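Local coordinates for protein TRAP dicarboxylate transporter, DctP subunit (Anaerococcus prevoti, PDB 4N91) that binds D-glucuronate in both its alpha and beta forms, probably as the extracytoplasmic solute receptor of a TRAP-type uptake system, at residues 31-36 and 89-94; 95-100 and 238-243; 144-149 and 242-247. One frame throughout, in Å; residues are numbered along the deposited sequence.

Contact 1: 31-36 and 89-94; sequences TIIRVG and INICVA
R34 and N90 meet through backbone and side chain, where strand 31-36 runs parallel to strand 91-94 with 10° between their axes. Backbone bonding begins at R34 O, which accepts from both N90 N (3.0 Å) and I91 N. G36 continues the parallel pattern, G36 N giving to I91 O (3.0 Å) and G36 O receiving V93 N.

The side chain of N90 extends this pairing to the residue before I91. Its OD1 takes R34 N at 2.8 Å with an N-H...O angle of 165°, although the donor stands 34° off the amide plane. A water accepts from R34 NH1 in the guanidinium plane and donates to the same OD1 at 2.7 Å.

Apolar contact falls on the V35 face. V35 and I91 lie side by side, CG1 of V35 being 4.0 Å from CG2 of I91, while the side chains of I33 and N90 cross at about a right angle, I33 CG2 against N90 CB.

With backbone N-H and water both on OD1, the N90 amide is probably held with OD1 toward strand 31-36, a side chain doing the work of a strand carbonyl.

Contact 2: 95-100 and 238-243; sequences SNAILE and QMVPDI. With BDP (beta-D-glucopyranuronic acid), chain C.
S95 pairs with D242 at the end of strand 91-95, an antiparallel non-hydrogen-bonded pair with CA atoms 4.3 Å apart. The serine hydroxyl points onward, OG anti to the backbone N (chi1 178°) and beside the carbonyl carbon, where it accepts from A97 N at 3.2 Å as the N-cap of the short, weakly bonded helix 96-99. The same OG donates to a water, which in turn donates to V240 O and, at 2.7 Å, to D242 OD1; Q177 NE2 also bonds to OG. S95 thus lines the glucuronate pocket itself and also steadies the aspartate through the water. Its backbone N is bonded to OE1 of the ligand-binding Q77.

At N96 comes the direct backbone bond between the segments: N96 N gives to P241 O at 2.9 Å, approaching almost in line with the carbonyl (C=O...N 166°). N96 CB rests on the proline ring, against P241 CG. Beyond it, ND2 is held by W106 O and N110 OD1, whereas OD1 is buried against I243 CG1 and has no polar partner.

A97 offers CB to V240 CG1, and the same methyl of V240 sits 3.5 Å from S95 OG. Two residues on, L99 CD1 meets I243 CB at 3.8 Å, their side chains crossing obliquely.

D242 presents both carboxylate oxygens to the sugar, OD1 2.7 Å from O3 and OD2 2.8 Å from O2 of the beta-D-glucuronate. Segment 238-243 leads from strand 231-238 of one sheet to strand 242-247 of another, an interdomain crossing beside the ligand cleft, as in the two-lobed periplasmic binding protein fold.

Contact 3: 144-149 and 242-247; sequences EGVTWL and DIVIAN. With BDP (beta-D-glucopyranuronic acid), chain C.
D242 and L149 exchange two backbone bonds, L149 N to D242 O at 2.8 Å and D242 N to L149 O at 3.1 Å, opening the antiparallel pairing of strands 242-247 and 144-149. Their CB atoms touch on the face that also carries V244, and the D242 carboxylate leaves this pair for the sugar.

I243 faces the other side of the sheet. Its CG2 approaches G145 CA at 4.1 Å, and its CD1 reaches toward W148 CB. The indole turns away from the strand to D126, which accepts from its NE1.

V244 lies opposite two residues, V146 and T147. V146 N gives to V244 O at 2.8 Å, while V244 N gives to T147 O at 3.0 Å. Two residues facing one, with V146 at phi -118° and psi -22°, are consistent with a beta bulge of the classic kind, and the arrangement brings the side chains of both residues to the same valine. CG1 of V244 lies anti to the backbone N (chi1 -175°), which turns it to V146 CG2 at 3.7 Å and leaves CG2 to lie against T147 CG2 at 3.6 Å and to touch L149 CD1.

I245 pairs with G145, its CA near E144 O. A246 makes a reciprocal bond pair with E144, A246 N to E144 O at 2.9 Å and E144 N to A246 O, and its CB packs on V146 CG1; E144 OE1 forms a salt bridge with R139 NE. N247 ends the strand as an N-cap, OD1 taking W250 N.

Six backbone bonds thus tie the strands together on both sides of the bulge, and those at L149 fix the main chain of D242, from which its ligand-facing carboxylate projects.

In the fold
All three contacts reach one five-strand sheet, ordered 64-69, 31-36, 91-95, 242-247, 143-149. Contact 1 joins to contact 3 through the shared boundary of strands 91-95 and 242-247: N90 O lies 2.8 Å from N247 N, and I91 CG2 lies 3.6 Å from V244 CG1. At the other end of that boundary A94 O is 2.8 Å from I243 N, close to contact 2. Contacts 2 and 3 share D242 and I243, with centres about 10 Å apart; the centres of contacts 1 and 2 are about 18 Å apart. D242 meets the glucuronate, and from contact 1 the V93 side chain comes within about 5 Å of it.

Contact 1: 31-36 and 89-94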
loop_
_atom_site.group_PDB
_atom_site.type_symbol
_atom_site.label_atom_id
_atom_site.label_comp_id
_atom_site.label_asym_id
_atom_site.label_seq_id
_atom_site.Cartn_x
_atom_site.Cartn_y
_atom_site.Cartn_z
ATOM N N THR A 31 -19.828 -12.024 -18.913
ATOM C CA THR A 31 -18.616 -12.498 -18.276
ATOM C C THR A 31 -18.436 -11.717 -16.976
ATOM O O THR A 31 -18.382 -10.491 -16.998
ATOM C CB THR A 31 -17.416 -12.276 -19.199
ATOM O OG1 THR A 31 -17.608 -13.040 -20.397
ATOM C CG2 THR A 31 -16.127 -12.697 -18.534
ATOM N N ILE A 32 -18.363 -12.436 -15.865
ATOM C CA ILE A 32 -18.186 -11.822 -14.552
ATOM C C ILE A 32 -16.719 -11.529 -14.291
ATOM O O ILE A 32 -15.879 -12.430 -14.334
ATOM C CB ILE A 32 -18.667 -12.756 -13.432
ATOM C CG1 ILE A 32 -20.060 -13.314 -13.745
ATOM C CG2 ILE A 32 -18.631 -12.037 -12.082
ATOM C CD1 ILE A 32 -21.199 -12.541 -13.139
ATOM N N ILE A 33 -16.413 -10.269 -13.992
ATOM C CA ILE A 33 -15.067 -9.883 -13.610
ATOM C C ILE A 33 -15.063 -9.568 -12.117
ATOM O O ILE A 33 -15.724 -8.641 -11.681
ATOM C CB ILE A 33 -14.602 -8.663 -14.370
ATOM C CG1 ILE A 33 -14.672 -8.926 -15.884
ATOM C CG2 ILE A 33 -13.201 -8.294 -13.984
ATOM C CD1 ILE A 33 -13.851 -10.139 -16.349
ATOM N N ARG A 34 -14.346 -10.378 -11.353
ATOM C CA ARG A 34 -14.326 -10.251 -9.892
ATOM C C ARG A 34 -13.120 -9.448 -9.436
ATOM O O ARG A 34 -11.978 -9.747 -9.795
ATOM C CB ARG A 34 -14.368 -11.624 -9.236
ATOM C CG ARG A 34 -15.678 -12.344 -9.542
ATOM C CD ARG A 34 -15.798 -13.704 -8.878
ATOM N NE ARG A 34 -17.062 -14.328 -9.270
ATOM C CZ ARG A 34 -17.254 -14.974 -10.414
ATOM N NH1 ARG A 34 -16.260 -15.105 -11.280
ATOM N NH2 ARG A 34 -18.444 -15.497 -10.693
ATOM N N VAL A 35 -13.391 -8.431 -8.626
ATOM C CA VAL A 35 -12.393 -7.460 -8.227
ATOM C C VAL A 35 -12.471 -7.351 -6.713
ATOM O O VAL A 35 -13.555 -7.137 -6.144
ATOM C CB VAL A 35 -12.681 -6.076 -8.821
ATOM C CG1 VAL A 35 -11.590 -5.094 -8.400
ATOM C CG2 VAL A 35 -12.815 -6.150 -10.351
ATOM N N GLY A 36 -11.349 -7.559 -6.048
ATOM C CA GLY A 36 -11.338 -7.471 -4.608
ATOM C C GLY A 36 -10.410 -6.451 -4.003
ATOM O O GLY A 36 -9.340 -6.143 -4.537
ATOM N N ILE A 89 -10.167 -14.984 -8.923
ATOM C CA ILE A 89 -10.645 -13.635 -9.170
ATOM C C ILE A 89 -9.736 -12.975 -10.210
ATOM O O ILE A 89 -8.601 -13.434 -10.449
ATOM C CB ILE A 89 -10.724 -12.811 -7.880
ATOM C CG1 ILE A 89 -9.330 -12.592 -7.300
ATOM C CG2 ILE A 89 -11.620 -13.525 -6.858
ATOM C CD1 ILE A 89 -9.343 -11.874 -5.941
ATOM N N ASN A 90 -10.228 -11.907 -10.820
ATOM C CA ASN A 90 -9.526 -11.312 -11.954
ATOM C C ASN A 90 -8.533 -10.212 -11.547
ATOM O O ASN A 90 -7.451 -10.091 -12.115
ATOM C CB ASN A 90 -10.541 -10.731 -12.945
ATOM C CG ASN A 90 -11.559 -11.765 -13.412
ATOM O OD1 ASN A 90 -12.546 -12.061 -12.716
ATOM N ND2 ASN A 90 -11.307 -12.345 -14.587
ATOM N N ILE A 91 -8.926 -9.410 -10.562
ATOM C CA ILE A 91 -8.193 -8.199 -10.186
ATOM C C ILE A 91 -8.279 -8.055 -8.678
ATOM O O ILE A 91 -9.325 -8.324 -8.086
ATOM C CB ILE A 91 -8.817 -6.951 -10.800
ATOM C CG1 ILE A 91 -8.766 -6.980 -12.332
ATOM C CG2 ILE A 91 -8.146 -5.673 -10.251
ATOM C CD1 ILE A 91 -9.751 -6.014 -12.985
ATOM N N CYS A 92 -7.179 -7.665 -8.053
ATOM C CA CYS A 92 -7.283 -7.226 -6.665
ATOM C C CYS A 92 -6.303 -6.129 -6.366
ATOM O O CYS A 92 -5.443 -5.798 -7.170
ATOM C CB CYS A 92 -7.111 -8.380 -5.708
ATOM S SG CYS A 92 -5.420 -8.915 -5.359
ATOM N N VAL A 93 -6.453 -5.553 -5.182
ATOM C CA VAL A 93 -5.529 -4.536 -4.725
ATOM C C VAL A 93 -4.683 -5.131 -3.629
ATOM O O VAL A 93 -5.217 -5.676 -2.668
ATOM C CB VAL A 93 -6.284 -3.288 -4.191
ATOM C CG1 VAL A 93 -5.312 -2.260 -3.643
ATOM C CG2 VAL A 93 -7.099 -2.643 -5.286
ATOM N N ALA A 94 -3.370 -4.994 -3.770
ATOM C CA ALA A 94 -2.432 -5.473 -2.767
ATOM C C ALA A 94 -1.393 -4.409 -2.460
ATOM O O ALA A 94 -0.890 -3.747 -3.363
ATOM C CB ALA A 94 -1.730 -6.726 -3.265
HETATM O O HOH W 1 -13.494 -14.404 -11.764
#

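Contact 2: 95-100 and 238-243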
loop_
_atom_site.group_PDB
_atom_site.type_symbol
_atom_site.label_atom_id
_atom_site.label_comp_id
_atom_site.label_asym_id
_atom_site.label_seq_id
_atom_site.Cartn_x
_atom_site.Cartn_y
_atom_site.Cartn_z
ATOM N N SER A 95 -1.041 -4.248 -1.189
ATOM C CA SER A 95 0.039 -3.348 -0.846
ATOM C C SER A 95 1.342 -3.872 -1.410
ATOM O O SER A 95 1.604 -5.081 -1.411
ATOM C CB SER A 95 0.175 -3.211 0.668
ATOM O OG SER A 95 1.262 -2.376 1.014
ATOM N N ASN A 96 2.161 -2.965 -1.897
ATOM C CA ASN A 96 3.482 -3.337 -2.391
ATOM C C ASN A 96 4.259 -4.116 -1.318
ATOM O O ASN A 96 5.122 -4.951 -1.630
ATOM C CB ASN A 96 4.238 -2.077 -2.759
ATOM C CG ASN A 96 5.446 -2.348 -3.600
ATOM O OD1 ASN A 96 5.343 -2.483 -4.811
ATOM N ND2 ASN A 96 6.594 -2.439 -2.966
ATOM N N ALA A 97 3.965 -3.824 -0.051
ATOM C CA ALA A 97 4.663 -4.461 1.064
ATOM C C ALA A 97 4.646 -5.984 0.934
ATOM O O ALA A 97 5.623 -6.645 1.259
ATOM C CB ALA A 97 4.045 -4.033 2.396
ATOM N N ILE A 98 3.520 -6.557 0.523
ATOM C CA ILE A 98 3.416 -8.008 0.485
ATOM C C ILE A 98 3.843 -8.620 -0.840
ATOM O O ILE A 98 4.136 -9.800 -0.917
ATOM C CB ILE A 98 2.018 -8.538 0.884
ATOM C CG1 ILE A 98 0.985 -8.207 -0.176
ATOM C CG2 ILE A 98 1.597 -8.020 2.314
ATOM C CD1 ILE A 98 -0.310 -8.966 -0.016
ATOM N N LEU A 99 3.937 -7.812 -1.888
ATOM C CA LEU A 99 4.278 -8.347 -3.199
ATOM C C LEU A 99 5.738 -8.772 -3.274
ATOM O O LEU A 99 6.088 -9.618 -4.084
ATOM C CB LEU A 99 3.953 -7.360 -4.293
ATOM C CG LEU A 99 2.445 -7.089 -4.436
ATOM C CD1 LEU A 99 2.222 -6.065 -5.526
ATOM C CD2 LEU A 99 1.660 -8.351 -4.732
ATOM N N GLU A 100 6.579 -8.228 -2.399
ATOM C CA GLU A 100 7.984 -8.630 -2.356
ATOM C C GLU A 100 8.194 -10.103 -2.035
ATOM O O GLU A 100 9.246 -10.628 -2.310
ATOM C CB GLU A 100 8.768 -7.754 -1.373
ATOM C CG GLU A 100 8.368 -7.931 0.072
ATOM C CD GLU A 100 9.170 -7.066 1.044
ATOM O OE1 GLU A 100 9.818 -6.072 0.617
ATOM O OE2 GLU A 100 9.130 -7.388 2.251
ATOM N N GLN A 238 7.809 5.189 5.481
ATOM C CA GLN A 238 7.614 4.656 4.132
ATOM C C GLN A 238 6.462 5.335 3.425
ATOM O O GLN A 238 5.518 5.851 4.070
ATOM C CB GLN A 238 7.320 3.166 4.130
ATOM C CG GLN A 238 8.427 2.272 4.615
ATOM C CD GLN A 238 7.888 0.894 4.920
ATOM O OE1 GLN A 238 6.957 0.713 5.750
ATOM N NE2 GLN A 238 8.425 -0.086 4.240
HETATM N N MSE A 239 6.553 5.330 2.091
HETATM C CA MSE A 239 5.438 5.666 1.219
HETATM C C MSE A 239 5.234 4.446 0.346
HETATM O O MSE A 239 5.967 4.232 -0.622
HETATM C CB MSE A 239 5.697 6.911 0.381
HETATM C CG MSE A 239 6.035 8.078 1.222
HETATM SE SE MSE A 239 6.233 9.678 0.136
HETATM C CE MSE A 239 4.360 10.311 0.272
ATOM N N VAL A 240 4.252 3.632 0.714
ATOM C CA VAL A 240 4.124 2.297 0.122
ATOM C C VAL A 240 2.924 2.282 -0.803
ATOM O O VAL A 240 1.779 2.425 -0.360
ATOM C CB VAL A 240 3.956 1.190 1.193
ATOM C CG1 VAL A 240 3.904 -0.181 0.526
ATOM C CG2 VAL A 240 5.101 1.243 2.221
ATOM N N PRO A 241 3.167 2.136 -2.106
ATOM C CA PRO A 241 1.994 2.167 -2.983
ATOM C C PRO A 241 1.128 0.940 -2.825
ATOM O O PRO A 241 1.640 -0.154 -2.576
ATOM C CB PRO A 241 2.606 2.214 -4.393
ATOM C CG PRO A 241 3.965 1.547 -4.241
ATOM C CD PRO A 241 4.428 1.936 -2.843
ATOM N N ASP A 242 -0.174 1.113 -2.984
ATOM C CA ASP A 242 -1.063 -0.005 -3.243
ATOM C C ASP A 242 -0.998 -0.302 -4.741
ATOM O O ASP A 242 -0.919 0.617 -5.582
ATOM C CB ASP A 242 -2.495 0.324 -2.806
ATOM C CG ASP A 242 -2.692 0.284 -1.306
ATOM O OD1 ASP A 242 -1.963 -0.468 -0.601
ATOM O OD2 ASP A 242 -3.618 0.981 -0.831
ATOM N N ILE A 243 -0.988 -1.579 -5.079
ATOM C CA ILE A 243 -0.848 -2.005 -6.465
ATOM C C ILE A 243 -2.105 -2.735 -6.902
ATOM O O ILE A 243 -2.606 -3.615 -6.193
ATOM C CB ILE A 243 0.349 -2.957 -6.635
ATOM C CG1 ILE A 243 1.617 -2.343 -6.029
ATOM C CG2 ILE A 243 0.547 -3.310 -8.106
ATOM C CD1 ILE A 243 2.122 -1.077 -6.716
HETATM C C1 BDP C . -3.162 0.449 3.966
HETATM C C2 BDP C . -3.037 -0.037 2.596
HETATM C C3 BDP C . -3.587 -1.429 2.485
HETATM C C4 BDP C . -2.906 -2.329 3.364
HETATM C C5 BDP C . -2.975 -1.808 4.747
HETATM C C6 BDP C . -2.123 -2.652 5.728
HETATM O O2 BDP C . -4.033 0.800 1.885
HETATM O O3 BDP C . -3.492 -1.894 1.099
HETATM O O4 BDP C . -3.340 -3.589 3.309
HETATM O O5 BDP C . -2.440 -0.440 4.818
HETATM O O6A BDP C . -2.398 -3.871 5.760
HETATM O O1 BDP C . -2.368 1.660 4.051
HETATM O O6B BDP C . -1.404 -2.063 6.566
HETATM O O HOH W 2 0.352 0.298 0.628
#

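Contact 3: 144-149 and 242-247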
loop_
_atom_site.group_PDB
_atom_site.type_symbol
_atom_site.label_atom_id
_atom_site.label_comp_id
_atom_site.label_asym_id
_atom_site.label_seq_id
_atom_site.Cartn_x
_atom_site.Cartn_y
_atom_site.Cartn_z
ATOM N N GLU A 144 0.077 -9.473 -13.064
ATOM C CA GLU A 144 0.880 -8.297 -13.320
ATOM C C GLU A 144 0.190 -7.063 -12.781
ATOM O O GLU A 144 -1.052 -7.001 -12.696
ATOM C CB GLU A 144 1.222 -8.161 -14.794
ATOM C CG GLU A 144 0.158 -7.629 -15.669
ATOM C CD GLU A 144 0.611 -7.532 -17.137
ATOM O OE1 GLU A 144 1.828 -7.560 -17.422
ATOM O OE2 GLU A 144 -0.265 -7.456 -18.007
ATOM N N GLY A 145 1.008 -6.092 -12.389
ATOM C CA GLY A 145 0.509 -4.801 -11.940
ATOM C C GLY A 145 0.008 -4.026 -13.131
ATOM O O GLY A 145 0.618 -4.054 -14.203
ATOM N N VAL A 146 -1.118 -3.342 -12.950
ATOM C CA VAL A 146 -1.685 -2.529 -14.011
ATOM C C VAL A 146 -1.759 -1.037 -13.677
ATOM O O VAL A 146 -1.771 -0.198 -14.599
ATOM C CB VAL A 146 -3.076 -3.035 -14.454
ATOM C CG1 VAL A 146 -2.947 -4.434 -15.083
ATOM C CG2 VAL A 146 -4.087 -2.977 -13.307
ATOM N N THR A 147 -1.757 -0.724 -12.384
ATOM C CA THR A 147 -1.656 0.655 -11.918
ATOM C C THR A 147 -1.362 0.645 -10.424
ATOM O O THR A 147 -1.250 -0.426 -9.823
ATOM C CB THR A 147 -2.918 1.506 -12.263
ATOM O OG1 THR A 147 -2.640 2.898 -12.037
ATOM C CG2 THR A 147 -4.102 1.092 -11.457
ATOM N N TRP A 148 -1.206 1.836 -9.861
ATOM C CA TRP A 148 -0.984 2.010 -8.434
ATOM C C TRP A 148 -2.073 2.913 -7.849
ATOM O O TRP A 148 -2.806 3.605 -8.567
ATOM C CB TRP A 148 0.400 2.606 -8.189
ATOM C CG TRP A 148 0.527 4.049 -8.662
ATOM C CD1 TRP A 148 0.699 4.493 -9.957
ATOM C CD2 TRP A 148 0.508 5.223 -7.845
ATOM N NE1 TRP A 148 0.774 5.870 -9.982
ATOM C CE2 TRP A 148 0.672 6.339 -8.698
ATOM C CE3 TRP A 148 0.385 5.435 -6.469
ATOM C CZ2 TRP A 148 0.689 7.642 -8.221
ATOM C CZ3 TRP A 148 0.412 6.733 -5.998
ATOM C CH2 TRP A 148 0.562 7.823 -6.877
ATOM N N LEU A 149 -2.177 2.882 -6.530
ATOM C CA LEU A 149 -3.114 3.712 -5.803
ATOM C C LEU A 149 -2.365 4.337 -4.647
ATOM O O LEU A 149 -1.464 3.708 -4.085
ATOM C CB LEU A 149 -4.293 2.884 -5.274
ATOM C CG LEU A 149 -5.022 2.019 -6.327
ATOM C CD1 LEU A 149 -5.951 1.076 -5.643
ATOM C CD2 LEU A 149 -5.744 2.834 -7.377
ATOM N N ASP A 242 -0.174 1.113 -2.984
ATOM C CA ASP A 242 -1.063 -0.005 -3.243
ATOM C C ASP A 242 -0.998 -0.302 -4.741
ATOM O O ASP A 242 -0.919 0.617 -5.582
ATOM C CB ASP A 242 -2.495 0.324 -2.806
ATOM C CG ASP A 242 -2.692 0.284 -1.306
ATOM O OD1 ASP A 242 -1.963 -0.468 -0.601
ATOM O OD2 ASP A 242 -3.618 0.981 -0.831
ATOM N N ILE A 243 -0.988 -1.579 -5.079
ATOM C CA ILE A 243 -0.848 -2.005 -6.465
ATOM C C ILE A 243 -2.105 -2.735 -6.902
ATOM O O ILE A 243 -2.606 -3.615 -6.193
ATOM C CB ILE A 243 0.349 -2.957 -6.635
ATOM C CG1 ILE A 243 1.617 -2.343 -6.029
ATOM C CG2 ILE A 243 0.547 -3.310 -8.106
ATOM C CD1 ILE A 243 2.122 -1.077 -6.716
ATOM N N VAL A 244 -2.636 -2.363 -8.059
ATOM C CA VAL A 244 -3.733 -3.106 -8.652
ATOM C C VAL A 244 -3.131 -4.184 -9.521
ATOM O O VAL A 244 -2.381 -3.882 -10.461
ATOM C CB VAL A 244 -4.616 -2.185 -9.499
ATOM C CG1 VAL A 244 -5.814 -2.921 -10.019
ATOM C CG2 VAL A 244 -5.028 -0.957 -8.672
ATOM N N ILE A 245 -3.407 -5.437 -9.175
ATOM C CA ILE A 245 -2.868 -6.554 -9.926
ATOM C C ILE A 245 -3.987 -7.289 -10.645
ATOM O O ILE A 245 -5.101 -7.381 -10.150
ATOM C CB ILE A 245 -2.047 -7.543 -9.031
ATOM C CG1 ILE A 245 -2.904 -8.160 -7.934
ATOM C CG2 ILE A 245 -0.816 -6.863 -8.455
ATOM C CD1 ILE A 245 -2.224 -9.331 -7.225
ATOM N N ALA A 246 -3.679 -7.788 -11.835
ATOM C CA ALA A 246 -4.633 -8.553 -12.622
ATOM C C ALA A 246 -4.057 -9.923 -12.985
ATOM O O ALA A 246 -2.850 -10.065 -13.202
ATOM C CB ALA A 246 -4.987 -7.780 -13.884
ATOM N N ASN A 247 -4.919 -10.934 -13.007
ATOM C CA ASN A 247 -4.531 -12.259 -13.472
ATOM C C ASN A 247 -3.992 -12.150 -14.882
ATOM O O ASN A 247 -4.637 -11.573 -15.765
ATOM C CB ASN A 247 -5.698 -13.238 -13.430
ATOM C CG ASN A 247 -5.317 -14.607 -13.986
ATOM O OD1 ASN A 247 -5.561 -14.899 -15.158
ATOM N ND2 ASN A 247 -4.655 -15.415 -13.175
HETATM C C1 BDP C . -3.162 0.449 3.966
HETATM C C2 BDP C . -3.037 -0.037 2.596
HETATM C C3 BDP C . -3.587 -1.429 2.485
HETATM C C4 BDP C . -2.906 -2.329 3.364
HETATM C C5 BDP C . -2.975 -1.808 4.747
HETATM C C6 BDP C . -2.123 -2.652 5.728
HETATM O O2 BDP C . -4.033 0.800 1.885
HETATM O O3 BDP C . -3.492 -1.894 1.099
HETATM O O4 BDP C . -3.340 -3.589 3.309
HETATM O O5 BDP C . -2.440 -0.440 4.818
HETATM O O6A BDP C . -2.398 -3.871 5.760
HETATM O O1 BDP C . -2.368 1.660 4.051
HETATM O O6B BDP C . -1.404 -2.063 6.566
#